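PDB 6EO5: PpBBE-like 1 D396N from Physcomitrella patens subsp. patens, which oxidises cellobiose as a flavin-dependent enzyme of the berberine bridge enzyme-like group in the VAO family, carrying a bi-covalently attached FAD. Local coordinates for residues Thr167-Glu172 with Thr212-Asp217; Lys226-Asp231 with Ser262-Leu267; Lys232-Lys237 with Ser288-Pro293. All coordinates share one frame; numbering follows the deposited sequence.

Following the chain from the N terminus, contact 1 closes a loop of about forty residues by pairing strand 170-176 with strand 207-217 in the sheet of the FAD-binding part. The chain soon enters strand 222-230, which opens contact 2, so contacts 1 and 2 lie in series, their centres about 34 Å apart. Contact 2 joins two strands of the seven-stranded sheet and closes a loop of 30 residues holding helix 235-246 and strand 253-259. Contact 3 closes one of 50 residues and crosses contact 2, their segments alternating; it sets the start of helix 235-246 against the loop from helix 279-288 to strand 294-300, which W229 of contact 2 also reaches.

Contact 1: Thr167-Glu172 with Thr212-Asp217; sequences TDNILE and TFRVHD
N169 accepts a side-chain hydrogen bond from H216, whose NE2 donates to N169 OD1 at 2.8 Å with an N-H...O angle of 163°. The oxygen lies close to the imidazole plane, but the donor stands above the amide plane, and the two flat groups are almost perpendicular. Asparagine suits this buried place because its ND2 can donate at the same time, to the carbonyls of F163 and L165. The ring of H216 stacks on F163, a second restraint on its position. On the face of E172 and T212, a water joins E172 OE2 to T212 OG1, and the other carboxylate oxygen of E172 is held by N186.

Backbone bonds tie the strands antiparallel. R214 N donates to N169 O (2.9 Å) and T212 N to E172 O (2.9 Å), while T212 O receives L171 N at 2.8 Å and, weakly, E172 N. L171 and E172 both face T212, a classic beta bulge, which shifts the register by one between I170 and E172.

Among the apolar contacts, I170 and F213 lie side by side on one face of the sheet, CG1 of I170 reaching CE1 of F213 at 3.6 Å. L171 sets its CD1 over the centre of the R214 guanidinium, 3.8 Å above the plane. Bends at chi2 (74°) and chi3 (63°) fold the arginine back to meet it, leucine offering a greasy cover to a flat cation.

Strand 113-117 pairs with the other edge of 207-217, through F213 with A114. Helix 147-153 packs on I170 and F213 through A151, and I197 of helix 191-200 also meets I170, whose side chain is about 10 Å from the FAD.

Contact 2: Lys226-Asp231 with Ser262-Leu267; sequences KYRWND and SGVSWL
Two neighbouring strands of the seven-stranded antiparallel sheet, which probably belongs to the substrate domain of VAO-family flavoenzymes, meet here in regular register. Y227 with L267 and W229 with S265 are hydrogen-bonded pairs; R228 with W266 and N230 with V264 are non-hydrogen-bonded ones. W229 N donates to S265 O (2.8 Å), and a longer hydrogen bond from D231 N to G263 O (3.2 Å) closes the end.

On the face bearing W266, K226 NZ stands 3.5 Å from the centroid of the indole six-membered ring, 14° off the normal, a cation-pi contact, while CE makes a CH-pi contact with the five-membered ring. The extended chain lays both atoms there; NZ also has a long, weak ion pair with E268. R228 runs alongside W266, whose CZ3 lies 3.9 Å above the guanidinium centre, the planes 47° apart. At the positive phi of G263 a CB would collide with S262 O, so the site calls for glycine. A water bridges G263 O, D231 O and S265 OG.

Opposite, Y227, W229 and L267 pack under helices 235-246 and 279-288, F285 touching W229 and L267. Strand 294-300 flanks 222-230, and strand 253-259 flanks 264-271, with Y258 stacked on W266.

Contact 3: Lys232-Lys237 with Ser288-Pro293; sequences KAVLFK and SAAPNP
A290, whose CB meets V234, has its backbone N fixed by a hydrogen bond to OD1 of N238, a residue of the helix that V234 begins. The arrangement is a helix-to-loop junction. The first turn of helix 235-246 meets the chain where it leaves helix 279-288, A289 being the first residue to abandon helical backbone angles before the loop leads to strand 294-300. W229 NE1 of the adjoining strand bonds to P291 O, so loop, helix and sheet are joined at one place.

K237 lays its methylenes along the loop backbone, CE coming within 3.3 Å of S288 O. A lysine fits this exposed position, since its long aliphatic chain can lie against the backbone while the amino end reaches the surface. CG is anti to the backbone N (chi1 -164°), carrying the chain across to the loop, and a final bend at chi4 (64°) turns the ammonium end. CE is also 3.5 Å from A289 O, and CD lies 4.0 Å from A290 CA.

V234, at the N-cap position, supplies the apolar half of the contact. Its small branched side chain points at A290, and alanine allows the loop backbone to come close. The methyl of A290 settles against V234, its CB being 3.5 Å from V234 CG1.

Contact 1: Thr167-Glu172 with Thr212-Asp217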
ATOM      1  N   THR A 167      -0.909   0.398  -9.147  1.00 56.86           N
ATOM      2  CA  THR A 167      -1.278  -0.811  -9.869  1.00 59.07           C
ATOM      3  C   THR A 167      -1.822  -0.468 -11.251  1.00 57.34           C
ATOM      4  O   THR A 167      -1.585  -1.207 -12.210  1.00 61.23           O
ATOM      5  CB  THR A 167      -2.276  -1.648  -9.030  1.00 59.69           C
ATOM      6  OG1 THR A 167      -2.046  -3.047  -9.247  1.00 52.64           O
ATOM      7  CG2 THR A 167      -3.743  -1.322  -9.345  1.00 53.61           C
ATOM      8  N   ASP A 168      -2.483   0.681 -11.392  1.00 56.90           N
ATOM      9  CA  ASP A 168      -2.997   1.115 -12.683  1.00 53.61           C
ATOM     10  C   ASP A 168      -1.893   1.451 -13.676  1.00 59.29           C
ATOM     11  O   ASP A 168      -2.185   1.641 -14.865  1.00 60.94           O
ATOM     12  CB  ASP A 168      -3.883   2.350 -12.508  1.00 59.44           C
ATOM     13  CG  ASP A 168      -5.248   2.029 -11.931  1.00 59.15           C
ATOM     14  OD1 ASP A 168      -5.779   0.940 -12.234  1.00 62.04           O
ATOM     15  OD2 ASP A 168      -5.793   2.886 -11.192  1.00 57.18           O
ATOM     16  N   ASN A 169      -0.649   1.577 -13.219  1.00 57.47           N
ATOM     17  CA  ASN A 169       0.459   1.979 -14.070  1.00 58.80           C
ATOM     18  C   ASN A 169       1.448   0.846 -14.296  1.00 62.07           C
ATOM     19  O   ASN A 169       2.501   1.061 -14.909  1.00 60.74           O
ATOM     20  CB  ASN A 169       1.166   3.198 -13.474  1.00 57.47           C
ATOM     21  CG  ASN A 169       0.358   4.463 -13.623  1.00 58.34           C
ATOM     22  OD1 ASN A 169       0.386   5.095 -14.670  1.00 61.72           O
ATOM     23  ND2 ASN A 169      -0.378   4.840 -12.575  1.00 58.08           N
ATOM     24  N   ILE A 170       1.148  -0.344 -13.781  1.00 60.89           N
ATOM     25  CA  ILE A 170       1.895  -1.533 -14.153  1.00 58.78           C
ATOM     26  C   ILE A 170       1.591  -1.838 -15.614  1.00 62.36           C
ATOM     27  O   ILE A 170       0.447  -2.135 -15.978  1.00 60.01           O
ATOM     28  CB  ILE A 170       1.539  -2.716 -13.243  1.00 57.99           C
ATOM     29  CG1 ILE A 170       1.957  -2.436 -11.794  1.00 58.42           C
ATOM     30  CG2 ILE A 170       2.158  -3.996 -13.777  1.00 54.85           C
ATOM     31  CD1 ILE A 170       1.535  -3.524 -10.793  1.00 54.55           C
ATOM     32  N   LEU A 171       2.608  -1.726 -16.466  1.00 63.39           N
ATOM     33  CA  LEU A 171       2.480  -2.086 -17.870  1.00 59.72           C
ATOM     34  C   LEU A 171       2.883  -3.529 -18.125  1.00 64.62           C
ATOM     35  O   LEU A 171       2.433  -4.120 -19.120  1.00 64.94           O
ATOM     36  CB  LEU A 171       3.339  -1.157 -18.738  1.00 65.28           C
ATOM     37  CG  LEU A 171       2.867   0.264 -19.045  1.00 64.52           C
ATOM     38  CD1 LEU A 171       4.014   1.067 -19.576  1.00 68.03           C
ATOM     39  CD2 LEU A 171       1.752   0.236 -20.072  1.00 64.56           C
ATOM     40  N   GLU A 172       3.692  -4.105 -17.234  1.00 58.99           N
ATOM     41  CA  GLU A 172       4.224  -5.446 -17.392  1.00 60.49           C
ATOM     42  C   GLU A 172       4.967  -5.839 -16.122  1.00 63.84           C
ATOM     43  O   GLU A 172       5.579  -4.993 -15.467  1.00 67.05           O
ATOM     44  CB  GLU A 172       5.161  -5.517 -18.600  1.00 62.53           C
ATOM     45  CG  GLU A 172       5.716  -6.894 -18.885  1.00 68.44           C
ATOM     46  CD  GLU A 172       6.898  -6.873 -19.840  1.00 74.30           C
ATOM     47  OE1 GLU A 172       6.670  -6.768 -21.067  1.00 71.05           O
ATOM     48  OE2 GLU A 172       8.056  -6.957 -19.355  1.00 76.18           O
ATOM     49  N   THR A 212       7.513  -2.951 -14.959  1.00 62.66           N
ATOM     50  CA  THR A 212       7.616  -1.871 -15.933  1.00 67.31           C
ATOM     51  C   THR A 212       6.430  -0.942 -15.733  1.00 65.72           C
ATOM     52  O   THR A 212       5.280  -1.364 -15.901  1.00 65.59           O
ATOM     53  CB  THR A 212       7.643  -2.387 -17.372  1.00 66.04           C
ATOM     54  OG1 THR A 212       8.762  -3.260 -17.541  1.00 69.08           O
ATOM     55  CG2 THR A 212       7.788  -1.225 -18.323  1.00 59.21           C
ATOM     56  N   PHE A 213       6.718   0.318 -15.392  1.00 65.48           N
ATOM     57  CA  PHE A 213       5.712   1.310 -15.029  1.00 63.31           C
ATOM     58  C   PHE A 213       5.549   2.364 -16.112  1.00 63.80           C
ATOM     59  O   PHE A 213       6.528   2.797 -16.724  1.00 65.90           O
ATOM     60  CB  PHE A 213       6.072   2.015 -13.720  1.00 56.42           C
ATOM     61  CG  PHE A 213       5.904   1.160 -12.507  1.00 62.76           C
ATOM     62  CD1 PHE A 213       4.632   0.836 -12.051  1.00 61.88           C
ATOM     63  CD2 PHE A 213       7.007   0.682 -11.817  1.00 60.77           C
ATOM     64  CE1 PHE A 213       4.457   0.056 -10.931  1.00 56.91           C
ATOM     65  CE2 PHE A 213       6.844  -0.101 -10.691  1.00 62.43           C
ATOM     66  CZ  PHE A 213       5.564  -0.417 -10.244  1.00 60.20           C
ATOM     67  N   ARG A 214       4.301   2.763 -16.343  1.00 65.70           N
ATOM     68  CA  ARG A 214       4.017   4.040 -16.985  1.00 63.17           C
ATOM     69  C   ARG A 214       4.391   5.156 -16.017  1.00 64.58           C
ATOM     70  O   ARG A 214       4.047   5.091 -14.831  1.00 63.75           O
ATOM     71  CB  ARG A 214       2.537   4.125 -17.362  1.00 60.69           C
ATOM     72  CG  ARG A 214       2.099   5.471 -17.893  1.00 68.47           C
ATOM     73  CD  ARG A 214       2.611   5.668 -19.324  1.00 81.81           C
ATOM     74  NE  ARG A 214       2.044   4.669 -20.237  1.00 90.04           N
ATOM     75  CZ  ARG A 214       2.665   4.196 -21.316  1.00 83.50           C
ATOM     76  NH1 ARG A 214       3.891   4.618 -21.607  1.00 81.02           N
ATOM     77  NH2 ARG A 214       2.069   3.291 -22.090  1.00 75.65           N
ATOM     78  N   VAL A 215       5.130   6.157 -16.496  1.00 64.36           N
ATOM     79  CA  VAL A 215       5.574   7.260 -15.649  1.00 61.68           C
ATOM     80  C   VAL A 215       4.925   8.551 -16.137  1.00 59.33           C
ATOM     81  O   VAL A 215       4.365   8.614 -17.231  1.00 59.09           O
ATOM     82  CB  VAL A 215       7.108   7.383 -15.588  1.00 63.16           C
ATOM     83  CG1 VAL A 215       7.713   6.104 -15.009  1.00 59.41           C
ATOM     84  CG2 VAL A 215       7.696   7.708 -16.961  1.00 62.33           C
ATOM     85  N   HIS A 216       4.980   9.585 -15.289  1.00 60.82           N
ATOM     86  CA  HIS A 216       4.257  10.834 -15.521  1.00 60.13           C
ATOM     87  C   HIS A 216       5.129  12.051 -15.231  1.00 63.79           C
ATOM     88  O   HIS A 216       5.857  12.083 -14.232  1.00 61.94           O
ATOM     89  CB  HIS A 216       2.986  10.904 -14.672  1.00 57.60           C
ATOM     90  CG  HIS A 216       2.100   9.711 -14.838  1.00 63.46           C
ATOM     91  ND1 HIS A 216       1.028   9.694 -15.705  1.00 59.58           N
ATOM     92  CD2 HIS A 216       2.145   8.481 -14.270  1.00 61.39           C
ATOM     93  CE1 HIS A 216       0.443   8.511 -15.651  1.00 56.47           C
ATOM     94  NE2 HIS A 216       1.102   7.756 -14.791  1.00 58.60           N
ATOM     95  N   ASP A 217       5.024  13.059 -16.108  1.00 60.29           N
ATOM     96  CA  ASP A 217       5.804  14.281 -15.976  1.00 56.16           C
ATOM     97  C   ASP A 217       5.333  15.105 -14.784  1.00 58.05           C
ATOM     98  O   ASP A 217       4.153  15.462 -14.687  1.00 54.85           O
ATOM     99  CB  ASP A 217       5.701  15.112 -17.255  1.00 58.39           C
ATOM    100  CG  ASP A 217       6.397  16.466 -17.130  1.00 66.02           C
ATOM    101  OD1 ASP A 217       7.612  16.513 -16.789  1.00 66.90           O
ATOM    102  OD2 ASP A 217       5.718  17.486 -17.351  1.00 68.53           O
TER
HETATM  103  O   HOH W   1       9.215  -5.834 -16.659  1.00 67.86           O

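Contact 2: Lys226-Asp231 with Ser262-Leu267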
ATOM      1  N   LYS A 226      -2.037  21.955   4.012  1.00 55.08           N
ATOM      2  CA  LYS A 226      -2.470  21.198   5.175  1.00 55.14           C
ATOM      3  C   LYS A 226      -3.151  22.156   6.139  1.00 58.20           C
ATOM      4  O   LYS A 226      -2.580  23.190   6.507  1.00 60.05           O
ATOM      5  CB  LYS A 226      -1.291  20.483   5.834  1.00 53.53           C
ATOM      6  CG  LYS A 226      -1.649  19.636   7.048  1.00 53.56           C
ATOM      7  CD  LYS A 226      -0.567  18.595   7.309  1.00 53.67           C
ATOM      8  CE  LYS A 226      -0.792  17.861   8.623  1.00 58.76           C
ATOM      9  NZ  LYS A 226       0.140  16.710   8.775  1.00 60.38           N
ATOM     10  N   TYR A 227      -4.386  21.829   6.513  1.00 54.49           N
ATOM     11  CA  TYR A 227      -5.168  22.613   7.460  1.00 54.22           C
ATOM     12  C   TYR A 227      -5.444  21.724   8.661  1.00 59.53           C
ATOM     13  O   TYR A 227      -6.033  20.648   8.515  1.00 61.42           O
ATOM     14  CB  TYR A 227      -6.469  23.118   6.827  1.00 53.34           C
ATOM     15  CG  TYR A 227      -6.251  23.775   5.482  1.00 58.25           C
ATOM     16  CD1 TYR A 227      -5.619  25.012   5.381  1.00 59.14           C
ATOM     17  CD2 TYR A 227      -6.648  23.150   4.308  1.00 56.53           C
ATOM     18  CE1 TYR A 227      -5.400  25.609   4.155  1.00 56.03           C
ATOM     19  CE2 TYR A 227      -6.434  23.745   3.072  1.00 56.59           C
ATOM     20  CZ  TYR A 227      -5.808  24.978   3.005  1.00 57.87           C
ATOM     21  OH  TYR A 227      -5.593  25.580   1.784  1.00 54.75           O
ATOM     22  N   ARG A 228      -5.034  22.183   9.843  1.00 60.42           N
ATOM     23  CA  ARG A 228      -4.924  21.352  11.032  1.00 57.36           C
ATOM     24  C   ARG A 228      -5.673  21.994  12.197  1.00 60.48           C
ATOM     25  O   ARG A 228      -5.717  23.222  12.313  1.00 59.59           O
ATOM     26  CB  ARG A 228      -3.434  21.154  11.363  1.00 58.04           C
ATOM     27  CG  ARG A 228      -3.155  20.238  12.496  1.00 61.77           C
ATOM     28  CD  ARG A 228      -1.702  19.784  12.486  1.00 65.64           C
ATOM     29  NE  ARG A 228      -1.446  18.929  13.650  1.00 65.68           N
ATOM     30  CZ  ARG A 228      -0.373  18.157  13.800  1.00 66.03           C
ATOM     31  NH1 ARG A 228       0.561  18.112  12.848  1.00 67.60           N
ATOM     32  NH2 ARG A 228      -0.245  17.423  14.904  1.00 66.54           N
ATOM     33  N   TRP A 229      -6.280  21.160  13.047  1.00 61.76           N
ATOM     34  CA  TRP A 229      -6.978  21.600  14.255  1.00 58.62           C
ATOM     35  C   TRP A 229      -6.643  20.669  15.412  1.00 62.08           C
ATOM     36  O   TRP A 229      -6.229  19.524  15.218  1.00 60.28           O
ATOM     37  CB  TRP A 229      -8.504  21.589  14.124  1.00 58.04           C
ATOM     38  CG  TRP A 229      -9.137  22.563  13.204  1.00 59.65           C
ATOM     39  CD1 TRP A 229      -9.753  23.738  13.549  1.00 61.59           C
ATOM     40  CD2 TRP A 229      -9.303  22.423  11.789  1.00 58.32           C
ATOM     41  NE1 TRP A 229     -10.265  24.346  12.430  1.00 57.34           N
ATOM     42  CE2 TRP A 229     -10.004  23.563  11.337  1.00 56.79           C
ATOM     43  CE3 TRP A 229      -8.914  21.456  10.858  1.00 55.24           C
ATOM     44  CZ2 TRP A 229     -10.328  23.755  10.000  1.00 55.41           C
ATOM     45  CZ3 TRP A 229      -9.232  21.651   9.530  1.00 56.92           C
ATOM     46  CH2 TRP A 229      -9.930  22.796   9.111  1.00 56.69           C
ATOM     47  N   ASN A 230      -6.876  21.162  16.629  1.00 59.16           N
ATOM     48  CA  ASN A 230      -6.666  20.377  17.839  1.00 57.38           C
ATOM     49  C   ASN A 230      -7.787  20.759  18.800  1.00 62.73           C
ATOM     50  O   ASN A 230      -7.624  21.601  19.683  1.00 63.88           O
ATOM     51  CB  ASN A 230      -5.294  20.607  18.451  1.00 54.98           C
ATOM     52  CG  ASN A 230      -5.017  19.663  19.620  1.00 66.18           C
ATOM     53  OD1 ASN A 230      -5.720  18.661  19.817  1.00 64.57           O
ATOM     54  ND2 ASN A 230      -3.992  19.978  20.397  1.00 68.70           N
ATOM     55  N   ASP A 231      -8.933  20.116  18.616  1.00 60.75           N
ATOM     56  CA  ASP A 231     -10.156  20.467  19.317  1.00 59.68           C
ATOM     57  C   ASP A 231     -11.160  19.340  19.110  1.00 61.19           C
ATOM     58  O   ASP A 231     -11.654  19.146  17.995  1.00 62.48           O
ATOM     59  CB  ASP A 231     -10.696  21.798  18.795  1.00 63.15           C
ATOM     60  CG  ASP A 231     -11.851  22.340  19.623  1.00 68.38           C
ATOM     61  OD1 ASP A 231     -12.456  21.590  20.424  1.00 67.56           O
ATOM     62  OD2 ASP A 231     -12.166  23.542  19.452  1.00 73.56           O
ATOM     63  N   SER A 262      -7.210  12.050  20.411  1.00 55.73           N
ATOM     64  CA  SER A 262      -6.753  13.201  21.179  1.00 55.81           C
ATOM     65  C   SER A 262      -7.395  14.506  20.727  1.00 58.13           C
ATOM     66  O   SER A 262      -7.197  15.530  21.382  1.00 61.07           O
ATOM     67  CB  SER A 262      -5.232  13.331  21.087  1.00 49.62           C
ATOM     68  OG  SER A 262      -4.837  13.919  19.859  1.00 57.68           O
ATOM     69  N   GLY A 263      -8.135  14.500  19.626  1.00 59.21           N
ATOM     70  CA  GLY A 263      -8.805  15.683  19.127  1.00 59.67           C
ATOM     71  C   GLY A 263      -8.177  16.302  17.893  1.00 57.85           C
ATOM     72  O   GLY A 263      -8.778  17.216  17.315  1.00 61.05           O
ATOM     73  N   VAL A 264      -6.993  15.854  17.475  1.00 55.94           N
ATOM     74  CA  VAL A 264      -6.378  16.384  16.264  1.00 56.05           C
ATOM     75  C   VAL A 264      -7.199  15.972  15.049  1.00 55.64           C
ATOM     76  O   VAL A 264      -7.731  14.854  14.985  1.00 57.86           O
ATOM     77  CB  VAL A 264      -4.926  15.892  16.149  1.00 53.27           C
ATOM     78  CG1 VAL A 264      -4.285  16.389  14.861  1.00 52.40           C
ATOM     79  CG2 VAL A 264      -4.127  16.339  17.357  1.00 51.13           C
ATOM     80  N   SER A 265      -7.323  16.883  14.083  1.00 55.09           N
ATOM     81  CA  SER A 265      -7.857  16.552  12.766  1.00 56.36           C
ATOM     82  C   SER A 265      -7.229  17.475  11.729  1.00 57.90           C
ATOM     83  O   SER A 265      -6.874  18.619  12.032  1.00 57.74           O
ATOM     84  CB  SER A 265      -9.388  16.666  12.713  1.00 53.98           C
ATOM     85  OG  SER A 265      -9.806  18.005  12.898  1.00 54.99           O
ATOM     86  N   TRP A 266      -7.092  16.975  10.499  1.00 56.55           N
ATOM     87  CA  TRP A 266      -6.537  17.826   9.454  1.00 57.17           C
ATOM     88  C   TRP A 266      -6.975  17.351   8.078  1.00 57.39           C
ATOM     89  O   TRP A 266      -7.417  16.215   7.897  1.00 56.01           O
ATOM     90  CB  TRP A 266      -5.002  17.904   9.529  1.00 54.98           C
ATOM     91  CG  TRP A 266      -4.209  16.655   9.162  1.00 58.52           C
ATOM     92  CD1 TRP A 266      -4.156  16.025   7.941  1.00 59.35           C
ATOM     93  CD2 TRP A 266      -3.298  15.938  10.016  1.00 59.05           C
ATOM     94  NE1 TRP A 266      -3.293  14.950   7.998  1.00 59.11           N
ATOM     95  CE2 TRP A 266      -2.751  14.882   9.258  1.00 57.10           C
ATOM     96  CE3 TRP A 266      -2.888  16.094  11.350  1.00 57.89           C
ATOM     97  CZ2 TRP A 266      -1.831  13.984   9.793  1.00 52.79           C
ATOM     98  CZ3 TRP A 266      -1.969  15.201  11.873  1.00 50.58           C
ATOM     99  CH2 TRP A 266      -1.456  14.162  11.098  1.00 48.51           C
ATOM    100  N   LEU A 267      -6.867  18.260   7.114  1.00 56.89           N
ATOM    101  CA  LEU A 267      -6.945  17.932   5.700  1.00 56.31           C
ATOM    102  C   LEU A 267      -5.577  18.216   5.111  1.00 54.12           C
ATOM    103  O   LEU A 267      -5.057  19.321   5.272  1.00 57.49           O
ATOM    104  CB  LEU A 267      -8.018  18.752   4.984  1.00 55.16           C
ATOM    105  CG  LEU A 267      -8.074  18.555   3.472  1.00 51.63           C
ATOM    106  CD1 LEU A 267      -8.383  17.105   3.132  1.00 48.67           C
ATOM    107  CD2 LEU A 267      -9.090  19.483   2.839  1.00 47.96           C
TER
HETATM  108  O   HOH W   2     -10.054  18.649  15.692  1.00 56.61           O

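Contact 3: Lys232-Lys237 with Ser288-Pro293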
ATOM      1  N   LYS A 232     -11.453  18.578  20.166  1.00 62.63           N
ATOM      2  CA  LYS A 232     -12.417  17.489  20.052  1.00 63.78           C
ATOM      3  C   LYS A 232     -13.778  17.968  19.564  1.00 64.09           C
ATOM      4  O   LYS A 232     -14.548  17.163  19.031  1.00 66.83           O
ATOM      5  CB  LYS A 232     -12.572  16.786  21.401  1.00 60.93           C
ATOM      6  CG  LYS A 232     -11.828  15.465  21.518  1.00 67.09           C
ATOM      7  CD  LYS A 232     -11.283  15.272  22.933  1.00 70.13           C
ATOM      8  CE  LYS A 232     -10.986  13.804  23.221  1.00 67.75           C
ATOM      9  NZ  LYS A 232     -10.220  13.615  24.492  1.00 70.19           N
ATOM     10  N   ALA A 233     -14.084  19.263  19.707  1.00 62.09           N
ATOM     11  CA  ALA A 233     -15.431  19.754  19.450  1.00 58.08           C
ATOM     12  C   ALA A 233     -15.697  20.036  17.976  1.00 60.77           C
ATOM     13  O   ALA A 233     -16.862  20.051  17.564  1.00 61.60           O
ATOM     14  CB  ALA A 233     -15.692  21.012  20.273  1.00 54.50           C
ATOM     15  N   VAL A 234     -14.664  20.243  17.165  1.00 57.12           N
ATOM     16  CA  VAL A 234     -14.870  20.595  15.766  1.00 60.20           C
ATOM     17  C   VAL A 234     -14.704  19.393  14.838  1.00 59.99           C
ATOM     18  O   VAL A 234     -14.619  19.570  13.615  1.00 62.29           O
ATOM     19  CB  VAL A 234     -13.945  21.753  15.339  1.00 62.45           C
ATOM     20  CG1 VAL A 234     -14.152  22.954  16.249  1.00 61.44           C
ATOM     21  CG2 VAL A 234     -12.473  21.334  15.337  1.00 58.28           C
ATOM     22  N   LEU A 235     -14.662  18.175  15.388  1.00 57.89           N
ATOM     23  CA  LEU A 235     -14.427  16.986  14.566  1.00 56.67           C
ATOM     24  C   LEU A 235     -15.592  16.714  13.615  1.00 54.88           C
ATOM     25  O   LEU A 235     -15.383  16.408  12.435  1.00 55.53           O
ATOM     26  CB  LEU A 235     -14.176  15.768  15.458  1.00 51.65           C
ATOM     27  CG  LEU A 235     -12.875  15.773  16.247  1.00 54.82           C
ATOM     28  CD1 LEU A 235     -12.843  14.604  17.216  1.00 53.76           C
ATOM     29  CD2 LEU A 235     -11.681  15.739  15.294  1.00 52.17           C
ATOM     30  N   PHE A 236     -16.825  16.789  14.112  1.00 55.99           N
ATOM     31  CA  PHE A 236     -17.972  16.575  13.241  1.00 54.85           C
ATOM     32  C   PHE A 236     -17.994  17.606  12.124  1.00 60.85           C
ATOM     33  O   PHE A 236     -18.155  17.267  10.942  1.00 56.68           O
ATOM     34  CB  PHE A 236     -19.273  16.640  14.038  1.00 54.83           C
ATOM     35  CG  PHE A 236     -20.493  16.455  13.191  1.00 58.94           C
ATOM     36  CD1 PHE A 236     -21.086  17.537  12.551  1.00 58.14           C
ATOM     37  CD2 PHE A 236     -21.034  15.194  13.005  1.00 57.32           C
ATOM     38  CE1 PHE A 236     -22.191  17.363  11.747  1.00 57.73           C
ATOM     39  CE2 PHE A 236     -22.149  15.016  12.201  1.00 57.64           C
ATOM     40  CZ  PHE A 236     -22.727  16.100  11.575  1.00 58.84           C
ATOM     41  N   LYS A 237     -17.844  18.882  12.492  1.00 61.57           N
ATOM     42  CA  LYS A 237     -17.902  19.956  11.513  1.00 54.41           C
ATOM     43  C   LYS A 237     -16.820  19.784  10.455  1.00 57.60           C
ATOM     44  O   LYS A 237     -17.090  19.900   9.251  1.00 60.52           O
ATOM     45  CB  LYS A 237     -17.778  21.301  12.234  1.00 59.40           C
ATOM     46  CG  LYS A 237     -18.199  22.514  11.416  1.00 62.57           C
ATOM     47  CD  LYS A 237     -17.996  23.805  12.201  1.00 63.23           C
ATOM     48  CE  LYS A 237     -18.229  25.023  11.318  1.00 68.81           C
ATOM     49  NZ  LYS A 237     -19.638  25.089  10.840  1.00 76.97           N
ATOM     50  N   SER A 288     -16.753  25.701   5.376  1.00 55.15           N
ATOM     51  CA  SER A 288     -17.621  24.928   6.258  1.00 54.46           C
ATOM     52  C   SER A 288     -16.897  24.235   7.400  1.00 59.14           C
ATOM     53  O   SER A 288     -17.558  23.792   8.349  1.00 61.63           O
ATOM     54  CB  SER A 288     -18.400  23.888   5.460  1.00 57.35           C
ATOM     55  OG  SER A 288     -19.449  24.518   4.755  1.00 64.18           O
ATOM     56  N   ALA A 289     -15.573  24.118   7.338  1.00 58.12           N
ATOM     57  CA  ALA A 289     -14.833  23.636   8.493  1.00 58.64           C
ATOM     58  C   ALA A 289     -14.875  24.680   9.602  1.00 59.95           C
ATOM     59  O   ALA A 289     -15.389  25.788   9.436  1.00 62.77           O
ATOM     60  CB  ALA A 289     -13.386  23.312   8.130  1.00 55.82           C
ATOM     61  N   ALA A 290     -14.331  24.311  10.751  1.00 60.94           N
ATOM     62  CA  ALA A 290     -14.312  25.216  11.872  1.00 55.75           C
ATOM     63  C   ALA A 290     -13.337  26.364  11.605  1.00 62.06           C
ATOM     64  O   ALA A 290     -12.426  26.253  10.775  1.00 57.45           O
ATOM     65  CB  ALA A 290     -13.927  24.465  13.137  1.00 55.88           C
ATOM     66  N   PRO A 291     -13.527  27.492  12.280  1.00 63.18           N
ATOM     67  CA  PRO A 291     -12.625  28.626  12.082  1.00 64.65           C
ATOM     68  C   PRO A 291     -11.221  28.329  12.582  1.00 65.05           C
ATOM     69  O   PRO A 291     -10.990  27.418  13.379  1.00 66.64           O
ATOM     70  CB  PRO A 291     -13.281  29.741  12.903  1.00 66.61           C
ATOM     71  CG  PRO A 291     -14.157  29.014  13.886  1.00 60.74           C
ATOM     72  CD  PRO A 291     -14.668  27.846  13.137  1.00 59.27           C
ATOM     73  N   ASN A 292     -10.278  29.125  12.088  1.00 64.96           N
ATOM     74  CA  ASN A 292      -8.910  29.188  12.597  1.00 69.27           C
ATOM     75  C   ASN A 292      -8.081  27.924  12.428  1.00 62.65           C
ATOM     76  O   ASN A 292      -7.377  27.540  13.368  1.00 65.40           O
ATOM     77  CB  ASN A 292      -8.914  29.541  14.086  1.00 71.04           C
ATOM     78  CG  ASN A 292      -9.394  30.937  14.337  1.00 76.57           C
ATOM     79  OD1 ASN A 292      -9.048  31.865  13.592  1.00 68.05           O
ATOM     80  ND2 ASN A 292     -10.212  31.108  15.381  1.00 74.03           N
ATOM     81  N   PRO A 293      -8.087  27.273  11.272  1.00 60.87           N
ATOM     82  CA  PRO A 293      -7.134  26.188  11.072  1.00 62.50           C
ATOM     83  C   PRO A 293      -5.713  26.714  11.044  1.00 58.63           C
ATOM     84  O   PRO A 293      -5.444  27.821  10.577  1.00 68.15           O
ATOM     85  CB  PRO A 293      -7.533  25.621   9.709  1.00 62.53           C
ATOM     86  CG  PRO A 293      -8.064  26.793   8.994  1.00 58.38           C
ATOM     87  CD  PRO A 293      -8.863  27.515  10.045  1.00 62.65           C
TER